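Local coordinates for protein benzoylformate decarboxylase (Mycobacterium smegmatis, PDB 4Q9D) that belongs to the thiamine pyrophosphate enzyme family, with a Rossmann-like domain between two TPP-binding domains along the chain, and binds magnesium, at residues A149-M154 with R177-R182; A194-A199 with Y267-V272. All coordinates share one frame; numbering follows the deposited sequence.

Contact 1: residues A149-M154 with R177-R182; sequences AMQPPM and RSVSTR. With FMT (formic acid), chain G.
Q151 and P152 wrap the carbonyl oxygen of S180: Q151 CA and Q151 CG each lie 3.5 Å from S180 O, and P152 CD adds a ring carbon at the same range. The Q151 CA-H points well at that oxygen (158° at the hydrogen), and a second, longer CA-H contact runs the other way, from T181 CA to M150 O at 3.6 Å. Beside it the M150 and T181 side chains lie alongside one another, pointing the same way, with M150 CE 3.8 Å from T181 CG2; the bends of M150 at chi2 and chi3 curl the methyl back to that place. M154, extended beyond CG, brings its own CE to T181 CB. The segments join the end of helix 138-150, in the N-terminal TPP-binding domain, and a turn with a cis peptide before P153 to the linker entering the central domain. The Q151 and V179 side chains cross at about a right angle, with Q151 CG 3.8 Å from V179 CB. Farther out, one water bridges Q151 OE1 and S180 N, while S305 of the second subunit also bonds OE1. O2 of a formic acid, probably from the crystallisation liquor, accepts from V179 N (2.8 Å, 168°); Y146 OH also bonds the molecule.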
loop_
_atom_site.group_PDB
_atom_site.type_symbol
_atom_site.label_atom_id
_atom_site.label_comp_id
_atom_site.label_asym_id
_atom_site.label_seq_id
_atom_site.Cartn_x
_atom_site.Cartn_y
_atom_site.Cartn_z
ATOM N N ALA B 149 -16.037 3.812 11.306
ATOM C CA ALA B 149 -15.551 4.763 12.283
ATOM C C ALA B 149 -16.076 4.472 13.691
ATOM O O ALA B 149 -15.354 4.655 14.664
ATOM C CB ALA B 149 -15.946 6.219 11.875
ATOM N N MET B 150 -17.335 4.046 13.788
ATOM C CA MET B 150 -18.048 3.998 15.065
ATOM C C MET B 150 -17.960 2.654 15.753
ATOM O O MET B 150 -18.152 2.585 16.962
ATOM C CB MET B 150 -19.515 4.398 14.892
ATOM C CG MET B 150 -19.710 5.888 14.586
ATOM S SD MET B 150 -19.248 6.915 16.024
ATOM C CE MET B 150 -20.671 6.632 17.102
ATOM N N GLN B 151 -17.653 1.594 15.003
ATOM C CA GLN B 151 -17.487 0.284 15.623
ATOM C C GLN B 151 -16.136 0.230 16.323
ATOM O O GLN B 151 -15.180 0.868 15.884
ATOM C CB GLN B 151 -17.655 -0.852 14.622
ATOM C CG GLN B 151 -19.071 -0.898 14.012
ATOM C CD GLN B 151 -19.229 -2.042 13.024
ATOM O OE1 GLN B 151 -20.152 -2.856 13.145
ATOM N NE2 GLN B 151 -18.321 -2.120 12.042
ATOM N N PRO B 152 -16.062 -0.511 17.435
ATOM C CA PRO B 152 -14.850 -0.444 18.278
ATOM C C PRO B 152 -13.686 -1.259 17.695
ATOM O O PRO B 152 -13.925 -2.258 17.045
ATOM C CB PRO B 152 -15.310 -1.063 19.609
ATOM C CG PRO B 152 -16.454 -1.981 19.236
ATOM C CD PRO B 152 -17.165 -1.245 18.080
ATOM N N PRO B 153 -12.437 -0.793 17.872
ATOM C CA PRO B 153 -12.136 0.524 18.445
ATOM C C PRO B 153 -12.357 1.612 17.409
ATOM O O PRO B 153 -12.040 1.421 16.224
ATOM C CB PRO B 153 -10.642 0.416 18.781
ATOM C CG PRO B 153 -10.109 -0.495 17.720
ATOM C CD PRO B 153 -11.214 -1.509 17.446
ATOM N N MET B 154 -12.891 2.750 17.843
ATOM C CA MET B 154 -13.221 3.826 16.931
ATOM C C MET B 154 -11.975 4.389 16.280
ATOM O O MET B 154 -10.882 4.214 16.784
ATOM C CB MET B 154 -13.962 4.947 17.672
ATOM C CG MET B 154 -15.327 4.520 18.193
ATOM S SD MET B 154 -16.226 5.878 18.923
ATOM C CE MET B 154 -17.775 5.081 19.327
ATOM N N ARG B 177 -28.652 2.962 8.974
ATOM C CA ARG B 177 -28.327 1.802 9.793
ATOM C C ARG B 177 -27.790 2.268 11.109
ATOM O O ARG B 177 -27.415 3.433 11.236
ATOM C CB ARG B 177 -27.271 0.955 9.096
ATOM C CG ARG B 177 -27.745 0.422 7.762
ATOM C CD ARG B 177 -26.750 -0.644 7.294
ATOM N NE ARG B 177 -25.507 -0.080 6.724
ATOM C CZ ARG B 177 -24.276 -0.395 7.131
ATOM N NH1 ARG B 177 -24.094 -1.230 8.152
ATOM N NH2 ARG B 177 -23.225 0.113 6.500
ATOM N N SER B 178 -27.721 1.348 12.071
ATOM C CA SER B 178 -27.062 1.603 13.341
ATOM C C SER B 178 -26.157 0.423 13.649
ATOM O O SER B 178 -26.445 -0.700 13.234
ATOM C CB SER B 178 -28.082 1.828 14.490
ATOM O OG SER B 178 -28.768 0.614 14.821
ATOM N N VAL B 179 -25.065 0.676 14.374
ATOM C CA VAL B 179 -24.054 -0.346 14.661
ATOM C C VAL B 179 -23.720 -0.401 16.172
ATOM O O VAL B 179 -24.050 0.516 16.913
ATOM C CB VAL B 179 -22.763 -0.071 13.853
ATOM C CG1 VAL B 179 -23.077 -0.090 12.360
ATOM C CG2 VAL B 179 -22.140 1.312 14.245
ATOM N N SER B 180 -23.127 -1.503 16.617
ATOM C CA SER B 180 -22.488 -1.604 17.932
ATOM C C SER B 180 -21.386 -0.558 18.084
ATOM O O SER B 180 -20.500 -0.512 17.232
ATOM C CB SER B 180 -21.738 -2.938 18.012
ATOM O OG SER B 180 -22.608 -3.970 18.309
ATOM N N THR B 181 -21.406 0.260 19.140
ATOM C CA THR B 181 -20.238 1.099 19.453
ATOM C C THR B 181 -19.411 0.498 20.597
ATOM O O THR B 181 -18.392 1.054 20.983
ATOM C CB THR B 181 -20.636 2.524 19.820
ATOM O OG1 THR B 181 -21.567 2.467 20.905
ATOM C CG2 THR B 181 -21.307 3.210 18.644
ATOM N N ARG B 182 -19.857 -0.638 21.128
ATOM C CA ARG B 182 -19.160 -1.327 22.210
ATOM C C ARG B 182 -19.274 -2.814 21.958
ATOM O O ARG B 182 -20.284 -3.272 21.415
ATOM C CB ARG B 182 -19.833 -1.063 23.587
ATOM C CG ARG B 182 -20.091 0.375 23.924
ATOM C CD ARG B 182 -20.554 0.550 25.384
ATOM N NE ARG B 182 -21.822 -0.139 25.673
ATOM C CZ ARG B 182 -22.425 -0.144 26.864
ATOM N NH1 ARG B 182 -21.885 0.519 27.896
ATOM N NH2 ARG B 182 -23.576 -0.805 27.029
HETATM C C FMT G . -24.406 3.828 16.140
HETATM O O1 FMT G . -24.208 5.046 16.257
HETATM O O2 FMT G . -24.969 3.357 15.141
HETATM O O HOH W 1 -16.724 2.124 19.577
HETATM O O HOH W 2 -22.457 -3.438 14.453
#

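Contact 2: residues A194-A199 with Y267-V272; sequences AERINA and YDLVVV
Helix 194-199 lies over strand 269-272 with axes 9.5 Å apart at closest approach and N-to-C directions 139° apart, so the two run roughly antiparallel. Their backbones come nearest at I197 and L269, CA to CA 7.5 Å. L269 and V271, alternate residues of the strand, both aim their CB toward the helix. L269 CD2 comes up under the helix backbone, 3.7 Å from I197 CA, and the L269 and I197 side chains cross at about a right angle. I197 CG1 bridges the two strand residues, 3.9 Å from both L269 CD2 and V271 CG2. This is the packing of a Rossmann-like parallel alpha/beta sandwich: helix 187-199 also rests on L296 of the adjacent strand 294-299. R196 flanks the apolar patch. Its CG is anti to the backbone N (chi1 171°) and its chain turns at chi2 (70°), which lays the guanidinium flat over L269 CD1, 4.0 Å from CZ and over the centre of one face. The charge is met by a salt bridge from NH2 to D294. D268, whose carboxylate accepts from the K201 and H202 amides, receives a bond from a water 2.6 Å from OD2; R196 NH1 donates weakly to that water.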
loop_
_atom_site.group_PDB
_atom_site.type_symbol
_atom_site.label_atom_id
_atom_site.label_comp_id
_atom_site.label_asym_id
_atom_site.label_seq_id
_atom_site.Cartn_x
_atom_site.Cartn_y
_atom_site.Cartn_z
ATOM N N ALA B 194 -10.923 -11.729 37.160
ATOM C CA ALA B 194 -11.378 -11.359 38.497
ATOM C C ALA B 194 -10.818 -12.313 39.541
ATOM O O ALA B 194 -10.428 -11.890 40.622
ATOM C CB ALA B 194 -12.903 -11.348 38.568
ATOM N N GLU B 195 -10.782 -13.600 39.219
ATOM C CA GLU B 195 -10.223 -14.573 40.137
ATOM C C GLU B 195 -8.746 -14.282 40.369
ATOM O O GLU B 195 -8.257 -14.415 41.483
ATOM C CB GLU B 195 -10.399 -16.005 39.616
ATOM C CG GLU B 195 -11.767 -16.626 39.878
ATOM C CD GLU B 195 -12.147 -16.635 41.369
ATOM O OE1 GLU B 195 -11.245 -16.746 42.243
ATOM O OE2 GLU B 195 -13.359 -16.511 41.668
ATOM N N ARG B 196 -8.029 -13.899 39.316
ATOM C CA ARG B 196 -6.595 -13.645 39.444
ATOM C C ARG B 196 -6.383 -12.391 40.316
ATOM O O ARG B 196 -5.432 -12.297 41.092
ATOM C CB ARG B 196 -5.964 -13.445 38.063
ATOM C CG ARG B 196 -4.505 -12.952 38.100
ATOM C CD ARG B 196 -3.592 -14.069 38.606
ATOM N NE ARG B 196 -2.212 -13.658 38.828
ATOM C CZ ARG B 196 -1.787 -13.066 39.940
ATOM N NH1 ARG B 196 -2.657 -12.807 40.920
ATOM N NH2 ARG B 196 -0.499 -12.740 40.072
ATOM N N ILE B 197 -7.281 -11.433 40.165
ATOM C CA ILE B 197 -7.237 -10.196 40.929
ATOM C C ILE B 197 -7.518 -10.502 42.414
ATOM O O ILE B 197 -6.858 -9.961 43.286
ATOM C CB ILE B 197 -8.240 -9.171 40.353
ATOM C CG1 ILE B 197 -7.759 -8.640 38.973
ATOM C CG2 ILE B 197 -8.502 -7.989 41.333
ATOM C CD1 ILE B 197 -8.851 -7.815 38.276
ATOM N N ASN B 198 -8.483 -11.378 42.693
ATOM C CA ASN B 198 -8.826 -11.712 44.073
ATOM C C ASN B 198 -7.635 -12.334 44.774
ATOM O O ASN B 198 -7.455 -12.165 45.974
ATOM C CB ASN B 198 -9.955 -12.725 44.116
ATOM C CG ASN B 198 -11.286 -12.137 43.786
ATOM O OD1 ASN B 198 -11.523 -10.925 43.915
ATOM N ND2 ASN B 198 -12.196 -13.007 43.371
ATOM N N ALA B 199 -6.813 -13.040 44.002
ATOM C CA ALA B 199 -5.669 -13.755 44.544
ATOM C C ALA B 199 -4.460 -12.869 44.795
ATOM O O ALA B 199 -3.535 -13.292 45.476
ATOM C CB ALA B 199 -5.278 -14.888 43.618
ATOM N N TYR B 267 4.658 -4.625 43.321
ATOM C CA TYR B 267 3.341 -5.249 43.203
ATOM C C TYR B 267 3.428 -6.660 42.656
ATOM O O TYR B 267 4.314 -6.973 41.872
ATOM C CB TYR B 267 2.418 -4.377 42.344
ATOM C CG TYR B 267 2.359 -2.954 42.846
ATOM C CD1 TYR B 267 1.696 -2.644 44.029
ATOM C CD2 TYR B 267 3.001 -1.922 42.153
ATOM C CE1 TYR B 267 1.648 -1.339 44.513
ATOM C CE2 TYR B 267 2.959 -0.613 42.621
ATOM C CZ TYR B 267 2.280 -0.330 43.805
ATOM O OH TYR B 267 2.233 0.959 44.273
ATOM N N ASP B 268 2.514 -7.531 43.075
ATOM C CA ASP B 268 2.523 -8.872 42.524
ATOM C C ASP B 268 1.603 -8.969 41.297
ATOM O O ASP B 268 1.694 -9.938 40.540
ATOM C CB ASP B 268 2.216 -9.961 43.591
ATOM C CG ASP B 268 0.816 -9.830 44.231
ATOM O OD1 ASP B 268 0.180 -8.766 44.155
ATOM O OD2 ASP B 268 0.346 -10.819 44.840
ATOM N N LEU B 269 0.730 -7.967 41.102
ATOM C CA LEU B 269 -0.171 -7.950 39.941
ATOM C C LEU B 269 -0.488 -6.519 39.501
ATOM O O LEU B 269 -0.892 -5.682 40.320
ATOM C CB LEU B 269 -1.481 -8.671 40.255
ATOM C CG LEU B 269 -2.521 -8.662 39.129
ATOM C CD1 LEU B 269 -2.068 -9.577 37.989
ATOM C CD2 LEU B 269 -3.895 -9.085 39.644
ATOM N N VAL B 270 -0.273 -6.240 38.213
ATOM C CA VAL B 270 -0.664 -4.955 37.621
ATOM C C VAL B 270 -1.898 -5.173 36.752
ATOM O O VAL B 270 -1.905 -6.031 35.858
ATOM C CB VAL B 270 0.487 -4.323 36.804
ATOM C CG1 VAL B 270 0.055 -2.934 36.283
ATOM C CG2 VAL B 270 1.713 -4.193 37.687
ATOM N N VAL B 271 -2.955 -4.430 37.048
ATOM C CA VAL B 271 -4.159 -4.482 36.248
ATOM C C VAL B 271 -4.253 -3.233 35.371
ATOM O O VAL B 271 -4.444 -2.133 35.872
ATOM C CB VAL B 271 -5.392 -4.573 37.126
ATOM C CG1 VAL B 271 -6.630 -4.676 36.244
ATOM C CG2 VAL B 271 -5.269 -5.791 38.080
ATOM N N VAL B 272 -4.092 -3.408 34.066
ATOM C CA VAL B 272 -4.070 -2.266 33.154
ATOM C C VAL B 272 -5.349 -2.172 32.333
ATOM O O VAL B 272 -5.614 -3.029 31.475
ATOM C CB VAL B 272 -2.870 -2.350 32.188
ATOM C CG1 VAL B 272 -2.869 -1.113 31.287
ATOM C CG2 VAL B 272 -1.551 -2.474 32.994
HETATM O O HOH W 3 -0.537 -12.647 43.182
#

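Overall arrangement
The two contacts follow one another along the chain: the linker segment 177-182 of contact 1 leads through strand 183-185 into helix 187-199, which carries the 194-199 side of contact 2. They do not touch, their centres being 30 Å apart and their nearest atoms about 14 Å. Contact 1 sits between the N-terminal and central domains and is partly buried, with the second subunit against it; R182 pairs there with D186 of that subunit. Contact 2 is a buried packing within the central domain that no other chain touches, 29 Å from the chain centre against 18 Å for contact 1. Neither includes D434, N461 or E463, the magnesium ligands of the C-terminal TPP-binding domain.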